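Local coordinates for protein PrhC (Penicillium brasilianum, PDB 5X9J) that acts as a homodimeric isomerase of the trt14 family in the biosynthesis of the fungal meroterpenoid paraherquonin, a compound with a highly congested hexacyclic skeleton, at residues B[81-84]-B[85-88]; B[29-32]-B[33-37]; B[146-150]-B[151-155]; B[72-75]-B[76-80]. All coordinates share one frame; numbering follows the deposited sequence.

Contact 1 (B[81-84]-B[85-88])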
loop_
_atom_site.group_PDB
_atom_site.type_symbol
_atom_site.label_atom_id
_atom_site.label_comp_id
_atom_site.label_asym_id
_atom_site.label_seq_id
_atom_site.Cartn_x
_atom_site.Cartn_y
_atom_site.Cartn_z
ATOM N N GLU B 81 -18.953 0.169 -12.767
ATOM C CA GLU B 81 -19.928 0.957 -13.511
ATOM C C GLU B 81 -20.014 2.380 -12.970
ATOM O O GLU B 81 -20.054 3.342 -13.747
ATOM C CB GLU B 81 -21.298 0.281 -13.471
ATOM C CG GLU B 81 -21.371 -1.012 -14.276
ATOM C CD GLU B 81 -20.942 -0.828 -15.727
ATOM O OE1 GLU B 81 -19.928 -1.446 -16.137
ATOM O OE2 GLU B 81 -21.615 -0.060 -16.457
ATOM N N GLU B 82 -20.030 2.539 -11.641
ATOM C CA GLU B 82 -20.043 3.882 -11.064
ATOM C C GLU B 82 -18.810 4.664 -11.484
ATOM O O GLU B 82 -18.896 5.862 -11.792
ATOM C CB GLU B 82 -20.128 3.812 -9.542
ATOM C CG GLU B 82 -21.397 3.163 -9.032
ATOM C CD GLU B 82 -22.653 3.991 -9.317
ATOM O OE1 GLU B 82 -22.535 5.192 -9.672
ATOM O OE2 GLU B 82 -23.765 3.437 -9.174
ATOM N N TRP B 83 -17.654 4.001 -11.508
ATOM C CA TRP B 83 -16.452 4.647 -12.008
ATOM C C TRP B 83 -16.630 5.117 -13.448
ATOM O O TRP B 83 -16.230 6.234 -13.794
ATOM C CB TRP B 83 -15.254 3.708 -11.923
ATOM C CG TRP B 83 -14.051 4.432 -12.347
ATOM C CD1 TRP B 83 -13.477 4.433 -13.592
ATOM C CD2 TRP B 83 -13.296 5.351 -11.551
ATOM N NE1 TRP B 83 -12.382 5.275 -13.604
ATOM C CE2 TRP B 83 -12.251 5.850 -12.364
ATOM C CE3 TRP B 83 -13.383 5.779 -10.219
ATOM C CZ2 TRP B 83 -11.303 6.759 -11.885
ATOM C CZ3 TRP B 83 -12.448 6.683 -9.747
ATOM C CH2 TRP B 83 -11.424 7.164 -10.576
ATOM N N LYS B 84 -17.207 4.271 -14.305
ATOM C CA LYS B 84 -17.340 4.631 -15.715
ATOM C C LYS B 84 -18.308 5.799 -15.921
ATOM O O LYS B 84 -18.150 6.560 -16.883
ATOM C CB LYS B 84 -17.789 3.419 -16.535
ATOM C CG LYS B 84 -16.751 2.309 -16.637
ATOM C CD LYS B 84 -17.139 1.295 -17.701
ATOM C CE LYS B 84 -16.012 0.296 -17.956
ATOM N NZ LYS B 84 -15.756 0.096 -19.419
ATOM N N HIS B 85 -19.302 5.962 -15.044
ATOM C CA HIS B 85 -20.196 7.115 -15.148
ATOM C C HIS B 85 -19.463 8.430 -14.911
ATOM O O HIS B 85 -19.877 9.472 -15.429
ATOM C CB HIS B 85 -21.354 7.016 -14.149
ATOM C CG HIS B 85 -22.391 5.994 -14.503
ATOM N ND1 HIS B 85 -23.219 5.418 -13.560
ATOM C CD2 HIS B 85 -22.748 5.456 -15.694
ATOM C CE1 HIS B 85 -24.033 4.562 -14.153
ATOM N NE2 HIS B 85 -23.770 4.568 -15.449
ATOM N N ILE B 86 -18.401 8.426 -14.108
ATOM C CA ILE B 86 -17.742 9.676 -13.753
ATOM C C ILE B 86 -16.366 9.823 -14.372
ATOM O O ILE B 86 -15.786 10.915 -14.284
ATOM C CB ILE B 86 -17.678 9.868 -12.220
ATOM C CG1 ILE B 86 -16.819 8.797 -11.538
ATOM C CG2 ILE B 86 -19.091 9.851 -11.643
ATOM C CD1 ILE B 86 -15.338 9.109 -11.489
ATOM N N GLY B 87 -15.819 8.777 -14.988
ATOM C CA GLY B 87 -14.476 8.849 -15.520
ATOM C C GLY B 87 -14.392 8.212 -16.893
ATOM O O GLY B 87 -15.220 7.390 -17.272
ATOM N N TRP B 88 -13.367 8.616 -17.632
ATOM C CA TRP B 88 -13.102 8.082 -18.960
ATOM C C TRP B 88 -11.596 8.129 -19.179
ATOM O O TRP B 88 -10.857 8.765 -18.421
ATOM C CB TRP B 88 -13.878 8.860 -20.060
ATOM C CG TRP B 88 -13.600 10.353 -20.063
ATOM C CD1 TRP B 88 -12.714 11.018 -20.857
ATOM C CD2 TRP B 88 -14.212 11.348 -19.226
ATOM N NE1 TRP B 88 -12.730 12.364 -20.569
ATOM C CE2 TRP B 88 -13.637 12.595 -19.567
ATOM C CE3 TRP B 88 -15.175 11.305 -18.211
ATOM C CZ2 TRP B 88 -13.998 13.790 -18.933
ATOM C CZ3 TRP B 88 -15.541 12.500 -17.581
ATOM C CH2 TRP B 88 -14.948 13.721 -17.940
#
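Trp83 and Ile86 meet where the last turn of helix 73-86 gives way to strand 87-88, a helix-to-strand junction at the edge of the sheet. The backbone bonds record how the helix runs out. His85 N still makes an i to i+4 bond to Glu81 O (3.0 Å), whereas Ile86 N turns chiefly to Trp83 O (3.1 Å), three residues back, from well above the carbonyl plane. Gly87 N also reaches Trp83 O, in a weak bond bent to 126°. Gly87 suits this step because a side chain here would press on the Trp83 indole nitrogen.

Among the polar side chains, His85 and Lys84 are exposed. The His85 ring sits with one face over Glu81 O, while Glu82 OE1 lies near the ring plane at its edge, 4.0 Å from His85 ND1. Lys84 sends its amine away to the carbonyl of Gly44, and Trp83 NE1 is bonded to Ser90 OG.

Apolar packing occupies the inner side, where Leu169 of helix 167-173 packs against both Trp83 and Ile86. With CG1 of Ile86 between the backbone N and the carbonyl carbon (chi1 64°), the branch swings back over the indole, and CD1 makes a CH-pi contact 4.2 Å from the centroid of the Trp83 six-membered ring, 14° off its normal.

Contact 2 (B[29-32]-B[33-37])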
loop_
_atom_site.group_PDB
_atom_site.type_symbol
_atom_site.label_atom_id
_atom_site.label_comp_id
_atom_site.label_asym_id
_atom_site.label_seq_id
_atom_site.Cartn_x
_atom_site.Cartn_y
_atom_site.Cartn_z
ATOM N N LYS B 29 4.698 -16.973 -14.820
ATOM C CA LYS B 29 3.241 -16.988 -14.897
ATOM C C LYS B 29 2.626 -15.961 -13.951
ATOM O O LYS B 29 1.633 -15.311 -14.291
ATOM C CB LYS B 29 2.696 -18.377 -14.566
ATOM C CG LYS B 29 3.085 -19.487 -15.538
ATOM C CD LYS B 29 2.378 -20.779 -15.150
ATOM C CE LYS B 29 3.193 -22.005 -15.521
ATOM N NZ LYS B 29 2.611 -23.253 -14.935
ATOM N N LEU B 30 3.192 -15.811 -12.755
ATOM C CA LEU B 30 2.640 -14.843 -11.814
ATOM C C LEU B 30 2.863 -13.422 -12.312
ATOM O O LEU B 30 1.966 -12.579 -12.216
ATOM C CB LEU B 30 3.260 -15.049 -10.430
ATOM C CG LEU B 30 2.764 -16.293 -9.670
ATOM C CD1 LEU B 30 3.610 -16.562 -8.448
ATOM C CD2 LEU B 30 1.299 -16.132 -9.260
ATOM N N ILE B 31 4.055 -13.141 -12.848
ATOM C CA ILE B 31 4.322 -11.820 -13.406
ATOM C C ILE B 31 3.395 -11.549 -14.581
ATOM O O ILE B 31 2.809 -10.466 -14.688
ATOM C CB ILE B 31 5.808 -11.699 -13.799
ATOM C CG1 ILE B 31 6.681 -11.720 -12.545
ATOM C CG2 ILE B 31 6.077 -10.410 -14.609
ATOM C CD1 ILE B 31 8.160 -11.958 -12.837
ATOM N N ALA B 32 3.215 -12.541 -15.460
ATOM C CA ALA B 32 2.301 -12.375 -16.589
ATOM C C ALA B 32 0.877 -12.131 -16.111
ATOM O O ALA B 32 0.140 -11.332 -16.703
ATOM C CB ALA B 32 2.350 -13.610 -17.496
ATOM N N LEU B 33 0.465 -12.824 -15.046
ATOM C CA LEU B 33 -0.880 -12.617 -14.518
ATOM C C LEU B 33 -1.064 -11.182 -14.024
ATOM O O LEU B 33 -2.108 -10.569 -14.256
ATOM C CB LEU B 33 -1.159 -13.621 -13.397
ATOM C CG LEU B 33 -2.572 -13.546 -12.811
ATOM C CD1 LEU B 33 -3.596 -13.934 -13.856
ATOM C CD2 LEU B 33 -2.700 -14.432 -11.574
ATOM N N ALA B 34 -0.044 -10.621 -13.372
ATOM C CA ALA B 34 -0.135 -9.251 -12.871
ATOM C C ALA B 34 -0.264 -8.251 -14.018
ATOM O O ALA B 34 -1.104 -7.338 -13.977
ATOM C CB ALA B 34 1.093 -8.937 -12.006
ATOM N N HIS B 35 0.567 -8.399 -15.051
ATOM C CA HIS B 35 0.446 -7.516 -16.215
ATOM C C HIS B 35 -0.909 -7.675 -16.890
ATOM O O HIS B 35 -1.527 -6.686 -17.304
ATOM C CB HIS B 35 1.570 -7.800 -17.205
ATOM C CG HIS B 35 2.904 -7.296 -16.756
ATOM N ND1 HIS B 35 3.191 -5.951 -16.646
ATOM C CD2 HIS B 35 4.032 -7.955 -16.399
ATOM C CE1 HIS B 35 4.441 -5.803 -16.241
ATOM N NE2 HIS B 35 4.970 -7.004 -16.079
ATOM N N LYS B 36 -1.394 -8.914 -16.992
ATOM C CA LYS B 36 -2.690 -9.164 -17.612
ATOM C C LYS B 36 -3.812 -8.516 -16.815
ATOM O O LYS B 36 -4.710 -7.877 -17.381
ATOM C CB LYS B 36 -2.917 -10.672 -17.738
ATOM C CG LYS B 36 -4.268 -11.051 -18.332
ATOM C CD LYS B 36 -4.329 -12.555 -18.580
ATOM C CE LYS B 36 -5.601 -12.946 -19.337
ATOM N NZ LYS B 36 -5.721 -14.430 -19.408
ATOM N N PHE B 37 -3.787 -8.701 -15.489
ATOM C CA PHE B 37 -4.708 -8.001 -14.598
ATOM C C PHE B 37 -4.763 -6.508 -14.910
ATOM O O PHE B 37 -5.843 -5.936 -15.092
ATOM C CB PHE B 37 -4.268 -8.246 -13.146
ATOM C CG PHE B 37 -5.062 -7.481 -12.125
ATOM C CD1 PHE B 37 -4.603 -6.259 -11.640
ATOM C CD2 PHE B 37 -6.248 -7.995 -11.628
ATOM C CE1 PHE B 37 -5.327 -5.551 -10.686
ATOM C CE2 PHE B 37 -6.983 -7.294 -10.664
ATOM C CZ PHE B 37 -6.520 -6.065 -10.202
#
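Ile31 and His35, one helical turn apart on helix 26-43, stand side by side and point the same way, the CG2 methyl of Ile31 lying 3.7 Å from CD2 of the His35 imidazole. His35 CD2 also comes to 3.3 Å from Ile31 O, so the ring rests against both the backbone and the side chain of the preceding turn. Ile31 O takes a nearly straight bond from His35 N (3.1 Å, 171°), one of four regular i to i+4 bonds here that begin with Leu33 N to Lys29 O at 2.8 Å.

The tight side is apolar. Leu30, Leu33 and Ala34 are buried, and the small Ala34 lets the backbone come close to the sheet, where Ile109, Phe111 and Ile94 meet its methyl. Leu33, with CG anti to the backbone N (chi1 -177°), directs its branches to Ala134 instead.

The solvent side is looser. Ala32 and Lys36 are exposed, a small alanine and a charged lysine that suit such a face; Lys36 lays only CB against Ala32 O (3.3 Å) before its extended chain leads away.

The helix is thus amphipathic: its inner face lies on strands 90-94, 108-119 and 124-134, with Phe37 reaching Phe92, Phe111, Val130 and Leu132, while His35 borders the loop at Glu97.

Contact 3 (B[146-150]-B[151-155])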
loop_
_atom_site.group_PDB
_atom_site.type_symbol
_atom_site.label_atom_id
_atom_site.label_comp_id
_atom_site.label_asym_id
_atom_site.label_seq_id
_atom_site.Cartn_x
_atom_site.Cartn_y
_atom_site.Cartn_z
ATOM N N GLU B 146 -5.816 -4.136 -2.396
ATOM C CA GLU B 146 -5.348 -2.907 -3.016
ATOM C C GLU B 146 -5.088 -1.837 -1.972
ATOM O O GLU B 146 -5.935 -1.581 -1.114
ATOM C CB GLU B 146 -6.344 -2.368 -4.050
ATOM C CG GLU B 146 -5.882 -1.019 -4.610
ATOM C CD GLU B 146 -6.776 -0.440 -5.711
ATOM O OE1 GLU B 146 -6.262 -0.282 -6.843
ATOM O OE2 GLU B 146 -7.966 -0.126 -5.441
ATOM N N PHE B 147 -3.923 -1.215 -2.063
ATOM C CA PHE B 147 -3.595 0.012 -1.354
ATOM C C PHE B 147 -3.495 1.140 -2.362
ATOM O O PHE B 147 -2.939 0.960 -3.444
ATOM C CB PHE B 147 -2.255 -0.095 -0.636
ATOM C CG PHE B 147 -2.266 -1.034 0.502
ATOM C CD1 PHE B 147 -2.216 -2.402 0.283
ATOM C CD2 PHE B 147 -2.328 -0.551 1.798
ATOM C CE1 PHE B 147 -2.233 -3.287 1.354
ATOM C CE2 PHE B 147 -2.339 -1.414 2.869
ATOM C CZ PHE B 147 -2.294 -2.790 2.649
ATOM N N PHE B 148 -4.013 2.304 -2.009
ATOM C CA PHE B 148 -3.942 3.445 -2.906
ATOM C C PHE B 148 -3.662 4.655 -2.041
ATOM O O PHE B 148 -3.690 4.572 -0.813
ATOM C CB PHE B 148 -5.250 3.618 -3.702
ATOM C CG PHE B 148 -6.468 3.617 -2.825
ATOM C CD1 PHE B 148 -7.090 2.427 -2.486
ATOM C CD2 PHE B 148 -6.947 4.797 -2.280
ATOM C CE1 PHE B 148 -8.185 2.419 -1.643
ATOM C CE2 PHE B 148 -8.032 4.799 -1.437
ATOM C CZ PHE B 148 -8.665 3.611 -1.120
ATOM N N ASP B 149 -3.386 5.786 -2.677
ATOM C CA ASP B 149 -3.214 7.026 -1.929
ATOM C C ASP B 149 -4.594 7.550 -1.584
ATOM O O ASP B 149 -5.357 7.961 -2.470
ATOM C CB ASP B 149 -2.408 8.047 -2.723
ATOM C CG ASP B 149 -2.074 9.291 -1.900
ATOM O OD1 ASP B 149 -0.874 9.603 -1.782
ATOM O OD2 ASP B 149 -3.004 9.944 -1.373
ATOM N N ALA B 150 -4.923 7.526 -0.294
ATOM C CA ALA B 150 -6.269 7.871 0.129
ATOM C C ALA B 150 -6.536 9.361 -0.016
ATOM O O ALA B 150 -7.695 9.769 -0.147
ATOM C CB ALA B 150 -6.497 7.424 1.579
ATOM N N VAL B 151 -5.493 10.185 0.014
ATOM C CA VAL B 151 -5.709 11.622 -0.136
ATOM C C VAL B 151 -6.025 11.964 -1.594
ATOM O O VAL B 151 -6.900 12.790 -1.870
ATOM C CB VAL B 151 -4.491 12.409 0.394
ATOM C CG1 VAL B 151 -4.522 13.860 -0.103
ATOM C CG2 VAL B 151 -4.466 12.374 1.940
ATOM N N ARG B 152 -5.321 11.335 -2.541
ATOM C CA ARG B 152 -5.693 11.458 -3.951
ATOM C C ARG B 152 -7.147 11.065 -4.156
ATOM O O ARG B 152 -7.908 11.776 -4.820
ATOM C CB ARG B 152 -4.785 10.591 -4.823
ATOM C CG ARG B 152 -3.366 11.098 -4.949
ATOM C CD ARG B 152 -3.297 12.334 -5.854
ATOM N NE ARG B 152 -1.946 12.891 -5.932
ATOM C CZ ARG B 152 -0.986 12.436 -6.726
ATOM N NH1 ARG B 152 -1.215 11.397 -7.514
ATOM N NH2 ARG B 152 0.211 13.015 -6.732
ATOM N N LYS B 153 -7.563 9.947 -3.564
ATOM C CA LYS B 153 -8.941 9.517 -3.746
ATOM C C LYS B 153 -9.919 10.455 -3.052
ATOM O O LYS B 153 -10.978 10.774 -3.609
ATOM C CB LYS B 153 -9.142 8.096 -3.236
ATOM C CG LYS B 153 -10.551 7.623 -3.519
ATOM C CD LYS B 153 -10.776 6.199 -3.097
ATOM C CE LYS B 153 -12.036 5.661 -3.763
ATOM N NZ LYS B 153 -12.582 4.495 -3.003
ATOM N N GLN B 154 -9.605 10.888 -1.825
ATOM C CA GLN B 154 -10.531 11.773 -1.125
ATOM C C GLN B 154 -10.665 13.111 -1.847
ATOM O O GLN B 154 -11.753 13.692 -1.882
ATOM C CB GLN B 154 -10.090 11.999 0.326
ATOM C CG GLN B 154 -11.130 12.778 1.131
ATOM C CD GLN B 154 -12.530 12.110 1.111
ATOM O OE1 GLN B 154 -12.666 10.907 1.357
ATOM N NE2 GLN B 154 -13.567 12.899 0.804
ATOM N N ASP B 155 -9.568 13.616 -2.414
ATOM C CA ASP B 155 -9.627 14.858 -3.180
ATOM C C ASP B 155 -10.521 14.699 -4.404
ATOM O O ASP B 155 -11.301 15.599 -4.732
ATOM C CB ASP B 155 -8.224 15.297 -3.616
ATOM C CG ASP B 155 -7.390 15.881 -2.471
ATOM O OD1 ASP B 155 -7.964 16.216 -1.404
ATOM O OD2 ASP B 155 -6.150 16.013 -2.646
#
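Asp149 caps helix 150-162, and its side chain turns back to hold the first turn. Asp149 CB lies 3.9 Å from Arg152 CG, and the carboxylate carbon is about as close to the same methylene, so the aliphatic root of the arginine covers the aspartate stem. At the tip, OD1 is hydrogen-bonded outside the two segments, while Asp149 OD2 accepts Arg152 N at 2.9 Å, an almost straight bond (166°) that arrives from above the carboxylate plane. Val151 N gives the same oxygen a second, weak bond. CG stands anti to the backbone N (chi1 -173°), which brings OD2 to these amides. Ser65 OG of the second subunit also bonds to OD2, and Pro64 of that subunit packs on both Asp149 and Arg152.

With an alanine here, the amides of Val151 and Arg152 would probably lose their shared acceptor, and Ser65 of the second subunit its partner.

Arg152 carries its guanidinium away to the carbonyl of Glu125. On another side of the turn, Phe148 lays CE2 3.5 Å from Lys153 CD, an alkyl chain extended past the ring to a cation-pi contact with Phe66. Lys153 N bonds to Asp149 O (3.2 Å), continued by Gln154 N to Ala150 O.

An aspartate N-cap, its carboxylate taking the amides two and three residues on, is the classical start of a helix, here following strand 141-148 at the dimer interface.

Contact 4 (B[72-75]-B[76-80])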
loop_
_atom_site.group_PDB
_atom_site.type_symbol
_atom_site.label_atom_id
_atom_site.label_comp_id
_atom_site.label_asym_id
_atom_site.label_seq_id
_atom_site.Cartn_x
_atom_site.Cartn_y
_atom_site.Cartn_z
ATOM N N ASN B 72 -17.449 -8.797 -3.689
ATOM C CA ASN B 72 -17.458 -9.964 -4.556
ATOM C C ASN B 72 -17.512 -9.518 -6.018
ATOM O O ASN B 72 -17.501 -8.322 -6.333
ATOM C CB ASN B 72 -18.613 -10.907 -4.184
ATOM C CG ASN B 72 -19.985 -10.266 -4.325
ATOM O OD1 ASN B 72 -20.219 -9.445 -5.203
ATOM N ND2 ASN B 72 -20.906 -10.648 -3.440
ATOM N N ASN B 73 -17.588 -10.495 -6.928
ATOM C CA ASN B 73 -17.512 -10.182 -8.352
ATOM C C ASN B 73 -18.669 -9.297 -8.802
ATOM O O ASN B 73 -18.474 -8.370 -9.597
ATOM C CB ASN B 73 -17.464 -11.468 -9.170
ATOM C CG ASN B 73 -16.140 -12.185 -9.022
ATOM O OD1 ASN B 73 -15.145 -11.586 -8.609
ATOM N ND2 ASN B 73 -16.112 -13.466 -9.364
ATOM N N GLN B 74 -19.875 -9.560 -8.305
ATOM C CA GLN B 74 -21.015 -8.732 -8.692
ATOM C C GLN B 74 -20.875 -7.313 -8.152
ATOM O O GLN B 74 -21.172 -6.341 -8.855
ATOM C CB GLN B 74 -22.318 -9.371 -8.209
ATOM C CG GLN B 74 -23.562 -8.500 -8.416
ATOM C CD GLN B 74 -23.841 -8.210 -9.888
ATOM O OE1 GLN B 74 -23.550 -9.035 -10.766
ATOM N NE2 GLN B 74 -24.401 -7.029 -10.167
ATOM N N GLU B 75 -20.413 -7.171 -6.911
ATOM C CA GLU B 75 -20.223 -5.836 -6.354
ATOM C C GLU B 75 -19.111 -5.087 -7.080
ATOM O O GLU B 75 -19.223 -3.880 -7.322
ATOM C CB GLU B 75 -19.934 -5.936 -4.861
ATOM C CG GLU B 75 -21.101 -6.526 -4.077
ATOM C CD GLU B 75 -20.726 -6.879 -2.655
ATOM O OE1 GLU B 75 -21.428 -6.409 -1.733
ATOM O OE2 GLU B 75 -19.726 -7.619 -2.460
ATOM N N THR B 76 -18.041 -5.793 -7.451
ATOM C CA THR B 76 -16.977 -5.185 -8.244
ATOM C C THR B 76 -17.508 -4.632 -9.565
ATOM O O THR B 76 -17.142 -3.523 -9.976
ATOM C CB THR B 76 -15.869 -6.211 -8.501
ATOM O OG1 THR B 76 -15.177 -6.466 -7.275
ATOM C CG2 THR B 76 -14.883 -5.689 -9.539
ATOM N N ARG B 77 -18.369 -5.387 -10.248
ATOM C CA ARG B 77 -18.934 -4.895 -11.498
ATOM C C ARG B 77 -19.735 -3.622 -11.269
ATOM O O ARG B 77 -19.587 -2.643 -12.010
ATOM C CB ARG B 77 -19.806 -5.966 -12.152
ATOM C CG ARG B 77 -20.491 -5.490 -13.444
ATOM C CD ARG B 77 -21.042 -6.661 -14.247
ATOM N NE ARG B 77 -21.586 -7.687 -13.363
ATOM C CZ ARG B 77 -21.770 -8.957 -13.710
ATOM N NH1 ARG B 77 -21.452 -9.361 -14.937
ATOM N NH2 ARG B 77 -22.261 -9.825 -12.828
ATOM N N GLU B 78 -20.588 -3.616 -10.240
ATOM C CA GLU B 78 -21.360 -2.414 -9.940
ATOM C C GLU B 78 -20.445 -1.243 -9.612
ATOM O O GLU B 78 -20.682 -0.116 -10.061
ATOM C CB GLU B 78 -22.331 -2.675 -8.788
ATOM C CG GLU B 78 -23.482 -3.621 -9.124
ATOM C CD GLU B 78 -24.425 -3.851 -7.942
ATOM O OE1 GLU B 78 -24.424 -4.965 -7.367
ATOM O OE2 GLU B 78 -25.167 -2.908 -7.584
ATOM N N TYR B 79 -19.383 -1.490 -8.839
ATOM C CA TYR B 79 -18.466 -0.405 -8.507
ATOM C C TYR B 79 -17.789 0.146 -9.755
ATOM O O TYR B 79 -17.659 1.367 -9.912
ATOM C CB TYR B 79 -17.422 -0.872 -7.494
ATOM C CG TYR B 79 -16.366 0.175 -7.229
ATOM C CD1 TYR B 79 -16.634 1.266 -6.417
ATOM C CD2 TYR B 79 -15.108 0.090 -7.819
ATOM C CE1 TYR B 79 -15.675 2.236 -6.177
ATOM C CE2 TYR B 79 -14.141 1.055 -7.586
ATOM C CZ TYR B 79 -14.431 2.127 -6.763
ATOM O OH TYR B 79 -13.476 3.092 -6.529
ATOM N N PHE B 80 -17.355 -0.739 -10.660
ATOM C CA PHE B 80 -16.709 -0.274 -11.883
ATOM C C PHE B 80 -17.669 0.525 -12.762
ATOM O O PHE B 80 -17.250 1.474 -13.437
ATOM C CB PHE B 80 -16.124 -1.455 -12.656
ATOM C CG PHE B 80 -14.837 -1.992 -12.069
ATOM C CD1 PHE B 80 -14.070 -2.911 -12.765
ATOM C CD2 PHE B 80 -14.396 -1.577 -10.821
ATOM C CE1 PHE B 80 -12.880 -3.413 -12.225
ATOM C CE2 PHE B 80 -13.205 -2.074 -10.273
ATOM C CZ PHE B 80 -12.452 -2.992 -10.978
HETATM O O HOH W 1 -13.952 -9.614 -6.757
#
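Gln74 reaches both ways from the first turn of helix 73-86, holding Arg77 with its amide oxygen and touching Glu78 only weakly with its amide nitrogen. Gln74 OE1 accepts Arg77 NH2 at 2.6 Å, lying near the edge of the guanidinium and 17° out of its plane, with the two flat groups turned 44° apart. Gln74 NE2 gives Glu78 OE1 a weak bond, at 3.5 Å. A glutamine suits the place because its amide carries an acceptor and a donor together.

Gln74 bends at chi2 (63°), folding its amide over the next turn, and Arg77 bends at chi3, bringing its guanidinium back to OE1. A leucine in place of Arg77 would probably leave Gln74 OE1 without this donor and its amide freer to turn.

Beneath them runs the helical backbone, with Arg77 N to Asn73 O, Glu78 N to Gln74 O and Tyr79 N to Glu75 O. It starts in a capping box: Asn72 OD1 takes Glu75 N at 2.9 Å, and Glu75 OE2 uses its anti lone pair to accept Asn72 N at 2.8 Å. Asn72 O accepts Thr76 N. A water donates to Asn73 OD1 (3.0 Å) and bonds weakly with Thr76 OG1.

Further out, Arg69 forms a salt bridge with Glu75 OE1, and Asn73 ND2 bonds to Thr54 O. Arg77 also packs on Met46 and Leu50 of helix 46-51, while Trp172 lies against Glu75 and Glu78.

The chemistry is that of a polar helix start: the two side chains of the box satisfy the amides of Glu75 and Asn72, and the carboxylate of Glu75, close to the helix N terminus and paired with Arg69, is probably stabilised as the anion.

Overall arrangement
From the N terminus the order is contact 2, contact 4, contact 1 and contact 3, strictly in series; each joins adjoining segments, so none closes a long loop and none nests in or crosses another. Contact 2 sets helix 26-43 against the sheet. Contacts 4 and 1 share helix 73-86, the first at its start and the second at its passage into strand 87-88, their centres 13 Å apart. Contact 3 joins strand 141-148 to helix 150-162 and meets contact 4 where Lys153 NZ packs against Tyr79 OH, 3.9 Å away. Contact 2 lies across the chain's centre from contacts 1 and 3, with the mixed sheet linking the regions.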